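PDB 5HIU: GTPase activator-like protein from Chaetomium thermophilum, which probably stimulates GTP hydrolysis by a small GTPase as full-length TSC2, of which this chain is the largely helical N-terminal portion. Local coordinates for residues Y137-F140 with P141-L145; K196-F199 with K200-T203. All blocks are in the same frame, centred on the assembly; numbering follows the deposited sequence.

Contact 1: Y137-F140 with P141-L145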
loop_
_atom_site.group_PDB
_atom_site.type_symbol
_atom_site.label_atom_id
_atom_site.label_comp_id
_atom_site.label_asym_id
_atom_site.label_seq_id
_atom_site.Cartn_x
_atom_site.Cartn_y
_atom_site.Cartn_z
ATOM N N TYR A 137 -6.621 -8.426 -21.617
ATOM C CA TYR A 137 -6.658 -6.985 -21.667
ATOM C C TYR A 137 -7.830 -6.377 -20.940
ATOM O O TYR A 137 -7.876 -5.164 -20.790
ATOM C CB TYR A 137 -6.573 -6.527 -23.129
ATOM C CG TYR A 137 -5.137 -6.632 -23.583
ATOM C CD1 TYR A 137 -4.189 -5.744 -23.089
ATOM C CD2 TYR A 137 -4.707 -7.662 -24.414
ATOM C CE1 TYR A 137 -2.859 -5.844 -23.433
ATOM C CE2 TYR A 137 -3.374 -7.771 -24.767
ATOM C CZ TYR A 137 -2.450 -6.851 -24.268
ATOM O OH TYR A 137 -1.108 -6.899 -24.589
ATOM N N GLU A 138 -8.749 -7.211 -20.459
ATOM C CA GLU A 138 -9.914 -6.731 -19.699
ATOM C C GLU A 138 -9.766 -6.817 -18.179
ATOM O O GLU A 138 -10.493 -6.158 -17.439
ATOM C CB GLU A 138 -11.184 -7.511 -20.107
ATOM C CG GLU A 138 -11.645 -7.293 -21.542
ATOM C CD GLU A 138 -11.290 -8.443 -22.465
ATOM O OE1 GLU A 138 -10.083 -8.737 -22.588
ATOM O OE2 GLU A 138 -12.221 -9.039 -23.084
ATOM N N MET A 139 -8.834 -7.646 -17.729
ATOM C CA MET A 139 -8.697 -8.006 -16.343
ATOM C C MET A 139 -8.416 -6.852 -15.414
ATOM O O MET A 139 -9.109 -6.711 -14.424
ATOM C CB MET A 139 -7.570 -9.014 -16.198
ATOM C CG MET A 139 -7.508 -9.681 -14.838
ATOM S SD MET A 139 -9.050 -10.505 -14.410
ATOM C CE MET A 139 -8.554 -11.199 -12.841
ATOM N N PHE A 140 -7.394 -6.053 -15.707
ATOM C CA PHE A 140 -6.933 -4.991 -14.781
ATOM C C PHE A 140 -7.899 -3.818 -14.619
ATOM O O PHE A 140 -8.122 -3.340 -13.494
ATOM C CB PHE A 140 -5.537 -4.473 -15.165
ATOM C CG PHE A 140 -4.431 -5.353 -14.677
ATOM C CD1 PHE A 140 -3.976 -5.252 -13.373
ATOM C CD2 PHE A 140 -3.880 -6.311 -15.494
ATOM C CE1 PHE A 140 -2.972 -6.088 -12.906
ATOM C CE2 PHE A 140 -2.880 -7.148 -15.032
ATOM C CZ PHE A 140 -2.423 -7.038 -13.734
ATOM N N PRO A 141 -8.469 -3.345 -15.734
ATOM C CA PRO A 141 -9.529 -2.363 -15.625
ATOM C C PRO A 141 -10.716 -2.852 -14.821
ATOM O O PRO A 141 -11.373 -2.051 -14.153
ATOM C CB PRO A 141 -9.942 -2.139 -17.079
ATOM C CG PRO A 141 -8.682 -2.356 -17.846
ATOM C CD PRO A 141 -7.997 -3.487 -17.127
ATOM N N LEU A 142 -10.999 -4.152 -14.902
ATOM C CA LEU A 142 -12.086 -4.716 -14.146
ATOM C C LEU A 142 -11.756 -4.687 -12.660
ATOM O O LEU A 142 -12.599 -4.264 -11.851
ATOM C CB LEU A 142 -12.386 -6.137 -14.582
ATOM C CG LEU A 142 -13.442 -6.752 -13.657
ATOM C CD1 LEU A 142 -14.821 -6.310 -14.091
ATOM C CD2 LEU A 142 -13.327 -8.270 -13.585
ATOM N N LEU A 143 -10.548 -5.128 -12.297
ATOM C CA LEU A 143 -10.133 -5.121 -10.880
ATOM C C LEU A 143 -10.205 -3.724 -10.296
ATOM O O LEU A 143 -10.669 -3.520 -9.173
ATOM C CB LEU A 143 -8.708 -5.629 -10.702
ATOM C CG LEU A 143 -8.463 -7.076 -11.115
ATOM C CD1 LEU A 143 -6.976 -7.361 -11.060
ATOM C CD2 LEU A 143 -9.241 -8.074 -10.275
ATOM N N THR A 144 -9.729 -2.757 -11.060
ATOM C CA THR A 144 -9.745 -1.386 -10.607
ATOM C C THR A 144 -11.167 -0.930 -10.374
ATOM O O THR A 144 -11.452 -0.217 -9.424
ATOM C CB THR A 144 -9.055 -0.483 -11.630
ATOM O OG1 THR A 144 -7.678 -0.882 -11.735
ATOM C CG2 THR A 144 -9.166 0.999 -11.223
ATOM N N LEU A 145 -12.065 -1.343 -11.243
ATOM C CA LEU A 145 -13.465 -0.984 -11.097
ATOM C C LEU A 145 -13.994 -1.569 -9.786
ATOM O O LEU A 145 -14.492 -0.868 -8.910
ATOM C CB LEU A 145 -14.232 -1.519 -12.292
ATOM C CG LEU A 145 -15.729 -1.250 -12.389
ATOM C CD1 LEU A 145 -16.097 0.135 -11.871
ATOM C CD2 LEU A 145 -16.153 -1.452 -13.845
#
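The Phe-140 ring meets Leu-143 one helical turn on, its CD1 lying 4.3 Å from CD1 of the leucine, which approaches the ring at a slant; Val-194 and Ile-195 of helix 179-198 and Val-206 of helix 204-219 also pack against this phenylalanine. The other branch of Leu-143 turns to Met-139: its CD2 touches the methionine CE at 4.1 Å. The Met-139 chain sets out with CG anti to the backbone N (chi1 -168°) and then bends at chi2, which brings its methyl end back to the leucine.

The backbone here is the opening of helix 139-163. Leu-142 N donates to Glu-138 O at 3.3 Å, and Leu-143 N to Met-139 O at 3.0 Å. Phe-140 O is gripped twice by Thr-144, by N at 3.0 Å with an N-H...O angle of 164° and by OG1 at 3.1 Å, the two donors reaching it from opposite faces of the carbonyl plane. With OG1 beside its own backbone N (chi1 -63°), the threonine turns its hydroxyl back on the preceding turn. Pro-141 brings no N-H, a lack that costs little so near a helix start. The chemistry thus divides: Met-139, Phe-140 and Leu-143 give the helix an apolar side against helix 179-198, while the threonine hydroxyl bonds back to its own helix.

Contact 2: K196-F199 with K200-T203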
loop_
_atom_site.group_PDB
_atom_site.type_symbol
_atom_site.label_atom_id
_atom_site.label_comp_id
_atom_site.label_asym_id
_atom_site.label_seq_id
_atom_site.Cartn_x
_atom_site.Cartn_y
_atom_site.Cartn_z
ATOM N N LYS A 196 1.268 -10.289 -9.622
ATOM C CA LYS A 196 2.367 -11.232 -9.532
ATOM C C LYS A 196 2.504 -12.026 -10.814
ATOM O O LYS A 196 3.585 -12.061 -11.406
ATOM C CB LYS A 196 2.170 -12.174 -8.343
ATOM C CG LYS A 196 3.227 -13.247 -8.258
ATOM C CD LYS A 196 3.393 -13.846 -6.881
ATOM C CE LYS A 196 4.199 -15.144 -6.974
ATOM N NZ LYS A 196 4.611 -15.731 -5.660
ATOM N N PHE A 197 1.402 -12.633 -11.246
ATOM C CA PHE A 197 1.417 -13.561 -12.386
ATOM C C PHE A 197 1.192 -12.959 -13.768
ATOM O O PHE A 197 1.497 -13.610 -14.741
ATOM C CB PHE A 197 0.399 -14.674 -12.171
ATOM C CG PHE A 197 0.717 -15.550 -11.003
ATOM C CD1 PHE A 197 1.809 -16.397 -11.038
ATOM C CD2 PHE A 197 -0.068 -15.516 -9.848
ATOM C CE1 PHE A 197 2.114 -17.205 -9.955
ATOM C CE2 PHE A 197 0.226 -16.326 -8.757
ATOM C CZ PHE A 197 1.321 -17.172 -8.816
ATOM N N ASN A 198 0.694 -11.733 -13.873
ATOM C CA ASN A 198 0.213 -11.241 -15.171
ATOM C C ASN A 198 0.300 -9.737 -15.318
ATOM O O ASN A 198 -0.553 -9.119 -15.960
ATOM C CB ASN A 198 -1.263 -11.656 -15.363
ATOM C CG ASN A 198 -1.416 -13.097 -15.747
ATOM O OD1 ASN A 198 -0.849 -13.525 -16.722
ATOM N ND2 ASN A 198 -2.182 -13.844 -14.993
ATOM N N PHE A 199 1.329 -9.146 -14.732
ATOM C CA PHE A 199 1.538 -7.711 -14.847
ATOM C C PHE A 199 1.849 -7.238 -16.274
ATOM O O PHE A 199 1.546 -6.099 -16.625
ATOM C CB PHE A 199 2.645 -7.213 -13.908
ATOM C CG PHE A 199 2.849 -5.743 -14.009
ATOM C CD1 PHE A 199 1.985 -4.872 -13.359
ATOM C CD2 PHE A 199 3.819 -5.231 -14.820
ATOM C CE1 PHE A 199 2.133 -3.503 -13.486
ATOM C CE2 PHE A 199 3.975 -3.866 -14.950
ATOM C CZ PHE A 199 3.131 -2.998 -14.285
ATOM N N LYS A 200 2.458 -8.082 -17.098
ATOM C CA LYS A 200 2.734 -7.691 -18.487
ATOM C C LYS A 200 1.497 -7.207 -19.240
ATOM O O LYS A 200 1.610 -6.355 -20.104
ATOM C CB LYS A 200 3.377 -8.836 -19.263
ATOM C CG LYS A 200 2.459 -10.017 -19.517
ATOM C CD LYS A 200 3.209 -11.156 -20.185
ATOM C CE LYS A 200 3.449 -10.875 -21.652
ATOM N NZ LYS A 200 4.238 -11.983 -22.237
ATOM N N PHE A 201 0.320 -7.741 -18.903
ATOM C CA PHE A 201 -0.937 -7.323 -19.551
ATOM C C PHE A 201 -1.571 -6.084 -18.926
ATOM O O PHE A 201 -2.683 -5.662 -19.308
ATOM C CB PHE A 201 -1.932 -8.462 -19.533
ATOM C CG PHE A 201 -1.375 -9.727 -20.081
ATOM C CD1 PHE A 201 -1.139 -9.852 -21.436
ATOM C CD2 PHE A 201 -1.059 -10.787 -19.237
ATOM C CE1 PHE A 201 -0.625 -11.015 -21.940
ATOM C CE2 PHE A 201 -0.539 -11.960 -19.748
ATOM C CZ PHE A 201 -0.320 -12.071 -21.108
ATOM N N ALA A 202 -0.863 -5.513 -17.961
ATOM C CA ALA A 202 -1.246 -4.253 -17.387
ATOM C C ALA A 202 -0.600 -3.168 -18.203
ATOM O O ALA A 202 0.626 -3.068 -18.263
ATOM C CB ALA A 202 -0.790 -4.162 -15.953
ATOM N N THR A 203 -1.431 -2.348 -18.824
ATOM C CA THR A 203 -0.939 -1.181 -19.520
ATOM C C THR A 203 -0.547 -0.154 -18.474
ATOM O O THR A 203 -1.026 -0.193 -17.344
ATOM C CB THR A 203 -2.017 -0.547 -20.419
ATOM O OG1 THR A 203 -2.993 0.082 -19.586
ATOM C CG2 THR A 203 -2.692 -1.584 -21.329
#
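Phe-199 carries the methyl of Ala-202 over one face of its ring, a CH-pi contact with CB 4.2 Å from the ring centroid and 26° off the normal. The setting is the short 3-10 turn that leads out of helix 179-198 toward helix 204-219, a tight connection between neighbouring helices of an all-helical solenoid. CG of Phe-199 stands anti to its backbone N (chi1 -179°), which swings the ring to the side where the alanine methyl arrives; Ile-207 of the next helix touches both residues.

Across the turn, Asn-198 meets the edge of the Phe-201 ring: OD1 lies 3.4 Å from CE2, near the ring plane, the amide set obliquely to the ring. The same amide is anchored through ND2, which donates to Gly-129 O. One face of the Phe-201 ring is covered by CG of Lys-200, 3.5 Å above its centre, and Tyr-136 meets the ring as well. Two backbone bonds close the turn, a weak one from Phe-201 N to Asn-198 O and a firmer one from Ala-202 N to Phe-199 O, 2.8 Å long, in which the donor nitrogen sits 57° out of the carbonyl plane.

Contact 1 comes first along the chain, at the start of helix 139-163; contact 2 follows at the end of helix 179-198, the next helix in sequence. The start of helix 139-163 lies beside the end of helix 179-198, and the contact centres are about 11 Å apart on the same side of the chain's centre. They touch directly: CE2 of Phe-140 lies 3.2 Å from Asn-198 O and 3.8 Å from Ala-202 CB. Helix 204-219, entered right after contact 2, reaches back to contact 1 through Val-206. One aromatic ring thus ties three successive helices together at their shared ends within the N-terminal solenoid of TSC2.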